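Cytochrome c' (Rhodopseudomonas palustris, PDB 1MQV) carries a covalently bound high-spin heme c with no sixth ligand and has electron transfer activity, although its exact function is not known. Local coordinates at residues Asp3-Arg8 with Gly63-Leu68; Lys9-Gln14 with Lys49-Leu54; Phe55-Lys60 with Lys70-Lys75. The protein carries 3 engineered substitutions. All blocks are in the same frame, centred on the assembly; numbering follows the deposited sequence.

Contact 1. Residues Asp3-Arg8 with Gly63-Leu68; sequences DVIAQR and GDTAAL. With HEC (heme c), chain C.
Arg-8 and Thr-65 meet at one propionate of heme c, joining the first turn of helix 4-27 to the loop that precedes helix 75-95 in this four-helix-bundle cytochrome c'. Propionate oxygen O2D takes three hydrogen bonds, one of them weak. Arg-8 NE donates to HEC O2D at 2.9 Å, almost straight at 168°, and Thr-65 OG1 donates to HEC O2D at 2.7 Å; Arg-8 NH2 adds the weak bond to the same oxygen. The other oxygen is held by the loop backbone, with Ala-66 N lying 2.7 Å from HEC O1D. Arg-8 NH2 also donates to Thr-65 OG1 at 2.9 Å, in the plane of the guanidinium, which keeps arginine, threonine and propionate in one hydrogen-bonded cycle.

In the second shell, Thr-65 forms an ST turn: with OG1 anti to the backbone N (chi1 172°), this oxygen also accepts from Ala-67 N, and its rotation is thereby fixed. Ile-5 covers one face of the guanidinium, CG1 standing 3.5 Å above its centre, while Ile-5 CD1 reaches Thr-65 CB at 3.8 Å. Arg-8 NH1, turned from the heme, bonds to Leu-54 O and Ser-59 OG. Behind Ile-5 the helix is capped by Asp-3, whose OD1 accepts from Ala-6 N (3.1 Å) from above the carboxylate plane, 67° out of it.

Contact 2. Residues Lys9-Gln14 with Lys49-Leu54; sequences KAILKQ and KKLPAL. With HEC (heme c), chain C.
The shortest polar bond made by the helical segment that packs through Ile-11 and Leu-12 on Leu-51 runs from Lys-9 NZ to the backbone O of Asp-64, and it ties helix 4-27 of the four-helix bundle to the loop beside the heme. On its way there the lysine's alkyl chain runs across the ends of both heme propionates: Lys-9 CG lies 3.4 Å from HEC O2A, and Lys-9 CE lies 3.6 Å from HEC O1D. With the chain cut back to an alanine here, the Asp-64 carbonyl is likely to lose its ammonium partner and the two carboxylates the aliphatic cover along their ends.

The contact between the segments themselves is wholly apolar. Ile-11 and Leu-51 lie alongside each other, pointing opposite ways, Ile-11 CG2 resting 3.8 Å from Leu-51 CD1; CG2 is the branch anti to the backbone N, while CG1 carries CD1 the other way, to within 3.6 Å of Leu-54 CD1. Leu-12 meets Leu-51 at a slant and is wedged between it and the porphyrin. Its CD1 lies over the macrocycle, and Leu-12 CD2 touches Leu-51 CD1 at 3.7 Å. On the distal side, where a sixth ligand would bind, Leu-12 CD2 stands 3.5 Å from HEC FE, the heme iron.

Contact 3. Residues Phe55-Lys60 with Lys70-Lys75; sequences FPADSK and KIFEDK. Engineered in segment 70-75: Phe-72 (natural residue Trp).
The ring of Phe-72, an engineered residue in place of the natural tryptophan, lies against Ala-57, within the long connection between helices 34-50 and 75-95 of the bundle. Ala-57 CA makes a CH-pi contact, 3.9 Å from the Phe-72 ring centroid and 22° off its normal, while CG2 of the neighbouring Ile-71 covers the opposite face. The ring's rim is met by backbone, Phe-55 O lying near its plane and 3.0 Å from Phe-72 CE1. Lys-60 lays its aliphatic part at a slant against the ring, CB 3.8 Å from Phe-72 CE2; the bend at chi3 (65°) brings CE back to the ring as well.

Apolar packing continues with Phe-55 CD2 at 4.2 Å from Ile-71 CD1, beside Phe-78 and Phe-82 of helix 75-95. Phe-55 belongs to the heme pocket: it touches the heme and packs on Arg-8.

The polar contacts centre on Lys-75. Its NZ makes a weak bond to Phe-55 O and donates to two waters: one, 2.9 Å from Phe-55 N, accepts from that amide, and the other, 3.0 Å from Phe-55 O, donates to that carbonyl. The ammonium therefore grips the Phe-55 backbone largely through water, and its charge would probably polarise the carbonyl that abuts the Phe-72 ring.

Overall arrangement
From the N terminus, helix 4-27 supplies the first segments of contacts 1 and 2, in consecutive stretches. Contact 2 closes the shorter loop, returning at the end of helix 34-50, and falls wholly within the longer one that contact 1 closes at residues 63-68. Contact 3 follows contact 2 in series and joins two parts of the connection leading to helix 75-95; it crosses contact 1, whose second segment lies between its own two. Arg-8 links all three, since its NH1 reaches both Leu-54 and Ser-59. Contact 1 holds a heme propionate and contact 2 lies over a face of the heme; contact 3 folds the connection back on itself and adds Phe-55 to the pocket.

Contact 1. Residues Asp3-Arg8 with Gly63-Leu68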
loop_
_atom_site.group_PDB
_atom_site.type_symbol
_atom_site.label_atom_id
_atom_site.label_comp_id
_atom_site.label_asym_id
_atom_site.label_seq_id
_atom_site.Cartn_x
_atom_site.Cartn_y
_atom_site.Cartn_z
ATOM N N ASP A 3 8.968 8.191 -17.119
ATOM C CA ASP A 3 7.583 8.203 -16.663
ATOM C C ASP A 3 7.366 7.541 -15.304
ATOM O O ASP A 3 6.807 6.440 -15.203
ATOM C CB ASP A 3 6.661 7.548 -17.691
ATOM C CG ASP A 3 5.244 8.143 -17.671
ATOM O OD1 ASP A 3 4.835 8.732 -16.637
ATOM O OD2 ASP A 3 4.534 8.019 -18.693
ATOM N N VAL A 4 7.806 8.227 -14.258
ATOM C CA VAL A 4 7.632 7.725 -12.897
ATOM C C VAL A 4 6.163 7.658 -12.542
ATOM O O VAL A 4 5.795 6.894 -11.652
ATOM C CB VAL A 4 8.270 8.647 -11.839
ATOM C CG1 VAL A 4 9.772 8.501 -11.845
ATOM C CG2 VAL A 4 7.859 10.097 -12.117
ATOM N N ILE A 5 5.330 8.477 -13.187
ATOM C CA ILE A 5 3.898 8.461 -12.864
ATOM C C ILE A 5 3.362 7.128 -13.345
ATOM O O ILE A 5 2.558 6.496 -12.685
ATOM C CB ILE A 5 3.121 9.651 -13.537
ATOM C CG1 ILE A 5 3.305 10.914 -12.697
ATOM C CG2 ILE A 5 1.606 9.400 -13.566
ATOM C CD1 ILE A 5 2.877 12.174 -13.401
ATOM N N ALA A 6 3.832 6.670 -14.497
ATOM C CA ALA A 6 3.347 5.392 -14.971
ATOM C C ALA A 6 3.911 4.279 -14.095
ATOM O O ALA A 6 3.217 3.297 -13.798
ATOM C CB ALA A 6 3.750 5.182 -16.432
ATOM N N GLN A 7 5.152 4.422 -13.652
ATOM C CA GLN A 7 5.751 3.383 -12.832
ATOM C C GLN A 7 5.034 3.212 -11.518
ATOM O O GLN A 7 4.724 2.088 -11.102
ATOM C CB GLN A 7 7.187 3.713 -12.471
ATOM C CG GLN A 7 8.214 3.408 -13.522
ATOM C CD GLN A 7 9.570 3.937 -13.114
ATOM O OE1 GLN A 7 10.085 4.858 -13.727
ATOM N NE2 GLN A 7 10.145 3.361 -12.064
ATOM N N ARG A 8 4.799 4.329 -10.856
ATOM C CA ARG A 8 4.174 4.275 -9.521
ATOM C C ARG A 8 2.725 3.825 -9.592
ATOM O O ARG A 8 2.260 3.108 -8.717
ATOM C CB ARG A 8 4.317 5.628 -8.780
ATOM C CG ARG A 8 3.446 6.766 -9.326
ATOM C CD ARG A 8 4.086 8.101 -9.025
ATOM N NE ARG A 8 3.155 9.216 -9.180
ATOM C CZ ARG A 8 3.531 10.502 -9.185
ATOM N NH1 ARG A 8 4.817 10.831 -9.051
ATOM N NH2 ARG A 8 2.627 11.462 -9.310
ATOM N N GLY A 63 0.114 15.654 -15.246
ATOM C CA GLY A 63 -1.091 15.511 -16.057
ATOM C C GLY A 63 -1.949 14.257 -15.874
ATOM O O GLY A 63 -3.181 14.294 -15.926
ATOM N N ASP A 64 -1.328 13.111 -15.702
ATOM C CA ASP A 64 -2.174 11.925 -15.586
ATOM C C ASP A 64 -1.959 11.269 -14.236
ATOM O O ASP A 64 -1.741 10.060 -14.176
ATOM C CB ASP A 64 -1.821 10.938 -16.702
ATOM C CG ASP A 64 -0.335 10.633 -16.744
ATOM O OD1 ASP A 64 0.403 11.226 -15.921
ATOM O OD2 ASP A 64 0.100 9.813 -17.586
ATOM N N THR A 65 -2.007 12.055 -13.170
ATOM C CA THR A 65 -1.753 11.492 -11.841
ATOM C C THR A 65 -2.767 11.973 -10.833
ATOM O O THR A 65 -3.315 13.070 -10.949
ATOM C CB THR A 65 -0.359 11.918 -11.347
ATOM O OG1 THR A 65 -0.189 11.521 -9.972
ATOM C CG2 THR A 65 -0.223 13.453 -11.386
ATOM N N ALA A 66 -3.030 11.146 -9.830
ATOM C CA ALA A 66 -3.977 11.538 -8.807
ATOM C C ALA A 66 -3.225 11.986 -7.559
ATOM O O ALA A 66 -3.824 12.229 -6.536
ATOM C CB ALA A 66 -4.908 10.369 -8.472
ATOM N N ALA A 67 -1.908 12.052 -7.642
ATOM C CA ALA A 67 -1.110 12.522 -6.518
ATOM C C ALA A 67 -1.378 14.007 -6.311
ATOM O O ALA A 67 -1.334 14.785 -7.255
ATOM C CB ALA A 67 0.334 12.291 -6.803
ATOM N N LEU A 68 -1.648 14.402 -5.071
ATOM C CA LEU A 68 -1.925 15.801 -4.773
ATOM C C LEU A 68 -0.653 16.611 -4.528
ATOM O O LEU A 68 0.344 16.100 -4.032
ATOM C CB LEU A 68 -2.864 15.912 -3.544
ATOM C CG LEU A 68 -4.215 15.202 -3.680
ATOM C CD1 LEU A 68 -5.003 15.318 -2.362
ATOM C CD2 LEU A 68 -5.013 15.826 -4.855
HETATM FE FE HEC C . -2.523 4.179 -2.694
HETATM C CHA HEC C . -2.996 5.286 -5.838
HETATM C CHB HEC C . -4.040 1.227 -3.522
HETATM C CHC HEC C . -1.402 2.765 0.169
HETATM C CHD HEC C . -0.556 7.020 -1.947
HETATM N NA HEC C . -3.383 3.399 -4.390
HETATM C C1A HEC C . -3.460 4.048 -5.584
HETATM C C2A HEC C . -4.119 3.210 -6.516
HETATM C C3A HEC C . -4.472 2.019 -5.873
HETATM C C4A HEC C . -3.976 2.180 -4.524
HETATM C CMA HEC C . -5.203 0.784 -6.298
HETATM C CAA HEC C . -4.469 3.592 -7.949
HETATM C CBA HEC C . -3.323 3.216 -8.862
HETATM C CGA HEC C . -3.701 3.394 -10.339
HETATM O O1A HEC C . -4.009 2.382 -10.976
HETATM O O2A HEC C . -3.686 4.539 -10.831
HETATM N NB HEC C . -2.706 2.429 -1.869
HETATM C C1B HEC C . -3.470 1.342 -2.261
HETATM C C2B HEC C . -3.553 0.281 -1.235
HETATM C C3B HEC C . -2.822 0.714 -0.199
HETATM C C4B HEC C . -2.262 2.036 -0.606
HETATM C CMB HEC C . -4.392 -1.024 -1.397
HETATM C CAB HEC C . -2.593 0.067 1.093
HETATM C CBB HEC C . -2.186 -1.269 1.228
HETATM N NC HEC C . -1.208 4.735 -1.267
HETATM C C1C HEC C . -0.873 4.028 -0.112
HETATM C C2C HEC C . -0.045 4.784 0.747
HETATM C C3C HEC C . 0.203 6.016 0.199
HETATM C C4C HEC C . -0.561 5.951 -1.085
HETATM C CMC HEC C . 0.356 4.369 2.203
HETATM C CAC HEC C . 0.907 7.202 0.665
HETATM C CBC HEC C . 1.951 7.029 1.687
HETATM N ND HEC C . -1.882 5.855 -3.648
HETATM C C1D HEC C . -1.210 6.969 -3.215
HETATM C C2D HEC C . -1.187 8.033 -4.242
HETATM C C3D HEC C . -1.883 7.515 -5.307
HETATM C C4D HEC C . -2.298 6.157 -4.962
HETATM C CMD HEC C . -0.279 9.292 -4.114
HETATM C CAD HEC C . -2.061 8.269 -6.710
HETATM C CBD HEC C . -0.885 7.736 -7.583
HETATM C CGD HEC C . -0.802 8.531 -8.883
HETATM O O1D HEC C . -1.884 8.731 -9.454
HETATM O O2D HEC C . 0.303 8.940 -9.291
#

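Contact 2. Residues Lys9-Gln14 with Lys49-Leu54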
loop_
_atom_site.group_PDB
_atom_site.type_symbol
_atom_site.label_atom_id
_atom_site.label_comp_id
_atom_site.label_asym_id
_atom_site.label_seq_id
_atom_site.Cartn_x
_atom_site.Cartn_y
_atom_site.Cartn_z
ATOM N N LYS A 9 2.002 4.195 -10.649
ATOM C CA LYS A 9 0.621 3.747 -10.741
ATOM C C LYS A 9 0.559 2.238 -10.951
ATOM O O LYS A 9 -0.386 1.576 -10.481
ATOM C CB LYS A 9 -0.095 4.475 -11.899
ATOM C CG LYS A 9 -0.638 5.888 -11.559
ATOM C CD LYS A 9 -1.215 6.479 -12.872
ATOM C CE LYS A 9 -2.435 7.324 -12.668
ATOM N NZ LYS A 9 -2.924 7.738 -14.009
ATOM N N ALA A 10 1.561 1.689 -11.644
ATOM C CA ALA A 10 1.604 0.256 -11.899
ATOM C C ALA A 10 1.851 -0.489 -10.580
ATOM O O ALA A 10 1.233 -1.521 -10.295
ATOM C CB ALA A 10 2.705 -0.085 -12.905
ATOM N N ILE A 11 2.744 0.053 -9.772
ATOM C CA ILE A 11 3.053 -0.575 -8.479
ATOM C C ILE A 11 1.838 -0.445 -7.527
ATOM O O ILE A 11 1.513 -1.388 -6.809
ATOM C CB ILE A 11 4.284 0.072 -7.829
ATOM C CG1 ILE A 11 5.553 -0.329 -8.594
ATOM C CG2 ILE A 11 4.373 -0.337 -6.324
ATOM C CD1 ILE A 11 6.733 0.617 -8.308
ATOM N N LEU A 12 1.173 0.707 -7.509
ATOM C CA LEU A 12 0.022 0.879 -6.612
ATOM C C LEU A 12 -1.140 0.033 -7.099
ATOM O O LEU A 12 -1.946 -0.432 -6.300
ATOM C CB LEU A 12 -0.382 2.361 -6.492
ATOM C CG LEU A 12 0.669 3.201 -5.779
ATOM C CD1 LEU A 12 0.579 4.657 -6.234
ATOM C CD2 LEU A 12 0.402 3.098 -4.208
ATOM N N LYS A 13 -1.238 -0.184 -8.413
ATOM C CA LYS A 13 -2.299 -1.044 -8.929
ATOM C C LYS A 13 -2.049 -2.454 -8.397
ATOM O O LYS A 13 -3.001 -3.146 -7.975
ATOM C CB LYS A 13 -2.308 -1.025 -10.473
ATOM C CG LYS A 13 -3.326 -1.954 -11.101
ATOM C CD LYS A 13 -3.433 -1.662 -12.609
ATOM C CE LYS A 13 -4.195 -2.758 -13.344
ATOM N NZ LYS A 13 -5.491 -3.085 -12.702
ATOM N N GLN A 14 -0.787 -2.890 -8.410
ATOM C CA GLN A 14 -0.431 -4.217 -7.872
ATOM C C GLN A 14 -0.795 -4.264 -6.383
ATOM O O GLN A 14 -1.303 -5.283 -5.898
ATOM C CB GLN A 14 1.086 -4.532 -7.974
ATOM C CG GLN A 14 1.754 -4.346 -9.325
ATOM C CD GLN A 14 3.278 -4.376 -9.200
ATOM O OE1 GLN A 14 3.997 -3.673 -9.928
ATOM N NE2 GLN A 14 3.778 -5.193 -8.270
ATOM N N LYS A 49 8.405 -0.162 -0.248
ATOM C CA LYS A 49 9.813 0.193 -0.140
ATOM C C LYS A 49 10.299 0.797 -1.461
ATOM O O LYS A 49 11.303 1.499 -1.505
ATOM C CB LYS A 49 10.634 -1.020 0.231
ATOM C CG LYS A 49 10.449 -1.443 1.655
ATOM C CD LYS A 49 11.058 -2.833 1.875
ATOM C CE LYS A 49 11.273 -3.068 3.361
ATOM N NZ LYS A 49 11.703 -4.491 3.533
ATOM N N LYS A 50 9.550 0.549 -2.518
ATOM C CA LYS A 50 9.908 1.077 -3.829
ATOM C C LYS A 50 9.288 2.436 -4.080
ATOM O O LYS A 50 9.924 3.303 -4.680
ATOM C CB LYS A 50 9.434 0.112 -4.921
ATOM C CG LYS A 50 10.194 -1.202 -4.963
ATOM C CD LYS A 50 9.651 -2.064 -6.099
ATOM C CE LYS A 50 10.211 -3.484 -5.997
ATOM N NZ LYS A 50 9.628 -4.436 -6.990
ATOM N N LEU A 51 8.046 2.643 -3.613
ATOM C CA LEU A 51 7.324 3.897 -3.867
ATOM C C LEU A 51 7.965 5.233 -3.447
ATOM O O LEU A 51 7.776 6.232 -4.138
ATOM C CB LEU A 51 5.858 3.788 -3.353
ATOM C CG LEU A 51 5.063 2.784 -4.245
ATOM C CD1 LEU A 51 3.879 2.121 -3.499
ATOM C CD2 LEU A 51 4.599 3.495 -5.545
ATOM N N PRO A 52 8.756 5.268 -2.338
ATOM C CA PRO A 52 9.386 6.524 -1.908
ATOM C C PRO A 52 10.282 7.164 -2.939
ATOM O O PRO A 52 10.515 8.362 -2.885
ATOM C CB PRO A 52 10.190 6.098 -0.694
ATOM C CG PRO A 52 9.259 5.078 -0.069
ATOM C CD PRO A 52 8.893 4.238 -1.286
ATOM N N ALA A 53 10.794 6.357 -3.865
ATOM C CA ALA A 53 11.690 6.892 -4.875
ATOM C C ALA A 53 10.957 7.350 -6.147
ATOM O O ALA A 53 11.592 7.827 -7.085
ATOM C CB ALA A 53 12.746 5.857 -5.217
ATOM N N LEU A 54 9.633 7.273 -6.159
ATOM C CA LEU A 54 8.873 7.634 -7.381
ATOM C C LEU A 54 7.952 8.856 -7.379
ATOM O O LEU A 54 7.029 8.946 -8.210
ATOM C CB LEU A 54 8.077 6.400 -7.815
ATOM C CG LEU A 54 8.866 5.141 -8.023
ATOM C CD1 LEU A 54 7.861 4.007 -8.361
ATOM C CD2 LEU A 54 9.824 5.328 -9.205
HETATM FE FE HEC C . -2.523 4.179 -2.694
HETATM C CHA HEC C . -2.996 5.286 -5.838
HETATM C CHB HEC C . -4.040 1.227 -3.522
HETATM C CHC HEC C . -1.402 2.765 0.169
HETATM C CHD HEC C . -0.556 7.020 -1.947
HETATM N NA HEC C . -3.383 3.399 -4.390
HETATM C C1A HEC C . -3.460 4.048 -5.584
HETATM C C2A HEC C . -4.119 3.210 -6.516
HETATM C C3A HEC C . -4.472 2.019 -5.873
HETATM C C4A HEC C . -3.976 2.180 -4.524
HETATM C CMA HEC C . -5.203 0.784 -6.298
HETATM C CAA HEC C . -4.469 3.592 -7.949
HETATM C CBA HEC C . -3.323 3.216 -8.862
HETATM C CGA HEC C . -3.701 3.394 -10.339
HETATM O O1A HEC C . -4.009 2.382 -10.976
HETATM O O2A HEC C . -3.686 4.539 -10.831
HETATM N NB HEC C . -2.706 2.429 -1.869
HETATM C C1B HEC C . -3.470 1.342 -2.261
HETATM C C2B HEC C . -3.553 0.281 -1.235
HETATM C C3B HEC C . -2.822 0.714 -0.199
HETATM C C4B HEC C . -2.262 2.036 -0.606
HETATM C CMB HEC C . -4.392 -1.024 -1.397
HETATM C CAB HEC C . -2.593 0.067 1.093
HETATM C CBB HEC C . -2.186 -1.269 1.228
HETATM N NC HEC C . -1.208 4.735 -1.267
HETATM C C1C HEC C . -0.873 4.028 -0.112
HETATM C C2C HEC C . -0.045 4.784 0.747
HETATM C C3C HEC C . 0.203 6.016 0.199
HETATM C C4C HEC C . -0.561 5.951 -1.085
HETATM C CMC HEC C . 0.356 4.369 2.203
HETATM C CAC HEC C . 0.907 7.202 0.665
HETATM C CBC HEC C . 1.951 7.029 1.687
HETATM N ND HEC C . -1.882 5.855 -3.648
HETATM C C1D HEC C . -1.210 6.969 -3.215
HETATM C C2D HEC C . -1.187 8.033 -4.242
HETATM C C3D HEC C . -1.883 7.515 -5.307
HETATM C C4D HEC C . -2.298 6.157 -4.962
HETATM C CMD HEC C . -0.279 9.292 -4.114
HETATM C CAD HEC C . -2.061 8.269 -6.710
HETATM C CBD HEC C . -0.885 7.736 -7.583
HETATM C CGD HEC C . -0.802 8.531 -8.883
HETATM O O1D HEC C . -1.884 8.731 -9.454
HETATM O O2D HEC C . 0.303 8.940 -9.291
#

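Contact 3. Residues Phe55-Lys60 with Lys70-Lys75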
loop_
_atom_site.group_PDB
_atom_site.type_symbol
_atom_site.label_atom_id
_atom_site.label_comp_id
_atom_site.label_asym_id
_atom_site.label_seq_id
_atom_site.Cartn_x
_atom_site.Cartn_y
_atom_site.Cartn_z
ATOM N N PHE A 55 8.147 9.781 -6.431
ATOM C CA PHE A 55 7.328 10.981 -6.374
ATOM C C PHE A 55 8.200 12.249 -6.409
ATOM O O PHE A 55 8.295 12.984 -5.442
ATOM C CB PHE A 55 6.431 10.994 -5.107
ATOM C CG PHE A 55 5.302 9.985 -5.159
ATOM C CD1 PHE A 55 5.539 8.640 -4.832
ATOM C CD2 PHE A 55 4.023 10.358 -5.588
ATOM C CE1 PHE A 55 4.528 7.691 -4.940
ATOM C CE2 PHE A 55 2.992 9.403 -5.696
ATOM C CZ PHE A 55 3.256 8.065 -5.366
ATOM N N PRO A 56 8.844 12.526 -7.551
ATOM C CA PRO A 56 9.694 13.723 -7.645
ATOM C C PRO A 56 8.884 15.001 -7.844
ATOM O O PRO A 56 7.840 14.984 -8.481
ATOM C CB PRO A 56 10.581 13.421 -8.857
ATOM C CG PRO A 56 9.609 12.677 -9.788
ATOM C CD PRO A 56 8.761 11.797 -8.839
ATOM N N ALA A 57 9.363 16.119 -7.298
ATOM C CA ALA A 57 8.647 17.381 -7.474
ATOM C C ALA A 57 8.506 17.771 -8.975
ATOM O O ALA A 57 7.543 18.434 -9.352
ATOM C CB ALA A 57 9.352 18.495 -6.680
ATOM N N ASP A 58 9.437 17.353 -9.834
ATOM C CA ASP A 58 9.305 17.717 -11.254
ATOM C C ASP A 58 8.174 16.949 -11.955
ATOM O O ASP A 58 7.974 17.063 -13.163
ATOM C CB ASP A 58 10.636 17.563 -12.024
ATOM C CG ASP A 58 11.220 16.175 -11.947
ATOM O OD1 ASP A 58 10.455 15.200 -11.983
ATOM O OD2 ASP A 58 12.462 16.053 -11.868
ATOM N N SER A 59 7.431 16.157 -11.192
ATOM C CA SER A 59 6.329 15.451 -11.779
ATOM C C SER A 59 5.025 15.983 -11.184
ATOM O O SER A 59 3.936 15.418 -11.418
ATOM C CB SER A 59 6.460 13.964 -11.518
ATOM O OG SER A 59 5.511 13.574 -10.554
ATOM N N LYS A 60 5.103 17.080 -10.432
ATOM C CA LYS A 60 3.881 17.630 -9.820
ATOM C C LYS A 60 2.916 18.231 -10.866
ATOM O O LYS A 60 1.727 18.437 -10.598
ATOM C CB LYS A 60 4.218 18.668 -8.727
ATOM C CG LYS A 60 4.715 20.022 -9.196
ATOM C CD LYS A 60 4.897 20.981 -8.007
ATOM C CE LYS A 60 5.983 20.511 -7.046
ATOM N NZ LYS A 60 6.553 21.607 -6.187
ATOM N N LYS A 70 0.030 18.536 -2.268
ATOM C CA LYS A 70 0.294 18.564 -0.833
ATOM C C LYS A 70 1.488 17.684 -0.475
ATOM O O LYS A 70 2.228 17.957 0.476
ATOM C CB LYS A 70 -0.948 18.117 -0.075
ATOM C CG LYS A 70 -0.818 18.238 1.475
ATOM C CD LYS A 70 -2.136 17.916 2.181
ATOM C CE LYS A 70 -1.991 17.935 3.705
ATOM N NZ LYS A 70 -1.631 19.282 4.239
ATOM N N ILE A 71 1.686 16.636 -1.258
ATOM C CA ILE A 71 2.798 15.728 -1.041
ATOM C C ILE A 71 4.127 16.464 -0.889
ATOM O O ILE A 71 4.916 16.166 0.008
ATOM C CB ILE A 71 2.915 14.761 -2.226
ATOM C CG1 ILE A 71 1.684 13.828 -2.198
ATOM C CG2 ILE A 71 4.297 14.036 -2.195
ATOM C CD1 ILE A 71 1.514 12.950 -3.436
ATOM N N PHE A 72 4.376 17.442 -1.754
ATOM C CA PHE A 72 5.650 18.136 -1.704
ATOM C C PHE A 72 5.827 19.169 -0.608
ATOM O O PHE A 72 6.924 19.707 -0.425
ATOM C CB PHE A 72 5.956 18.692 -3.098
ATOM C CG PHE A 72 5.906 17.624 -4.145
ATOM C CD1 PHE A 72 6.881 16.635 -4.172
ATOM C CD2 PHE A 72 4.792 17.487 -4.966
ATOM C CE1 PHE A 72 6.737 15.530 -4.982
ATOM C CE2 PHE A 72 4.647 16.381 -5.780
ATOM C CZ PHE A 72 5.614 15.401 -5.787
ATOM N N GLU A 73 4.760 19.410 0.140
ATOM C CA GLU A 73 4.807 20.346 1.250
ATOM C C GLU A 73 4.881 19.587 2.542
ATOM O O GLU A 73 4.965 20.198 3.587
ATOM C CB GLU A 73 3.557 21.212 1.316
ATOM C CG GLU A 73 3.502 22.344 0.307
ATOM C CD GLU A 73 2.289 23.238 0.521
ATOM O OE1 GLU A 73 2.216 23.904 1.580
ATOM O OE2 GLU A 73 1.402 23.265 -0.362
ATOM N N ASP A 74 4.806 18.264 2.464
ATOM C CA ASP A 74 4.868 17.427 3.659
ATOM C C ASP A 74 5.526 16.120 3.234
ATOM O O ASP A 74 5.056 15.034 3.596
ATOM C CB ASP A 74 3.463 17.141 4.150
ATOM C CG ASP A 74 3.305 17.435 5.620
ATOM O OD1 ASP A 74 4.290 17.227 6.370
ATOM O OD2 ASP A 74 2.202 17.866 6.020
ATOM N N LYS A 75 6.630 16.229 2.488
ATOM C CA LYS A 75 7.256 15.033 1.942
ATOM C C LYS A 75 7.766 14.043 2.960
ATOM O O LYS A 75 7.645 12.856 2.731
ATOM C CB LYS A 75 8.388 15.373 0.963
ATOM C CG LYS A 75 8.777 14.183 0.040
ATOM C CD LYS A 75 7.662 13.871 -0.964
ATOM C CE LYS A 75 7.985 12.642 -1.845
ATOM N NZ LYS A 75 9.411 12.530 -2.251
HETATM O O HOH W 1 10.015 10.477 -4.302
HETATM O O HOH W 2 10.265 14.483 -3.811
#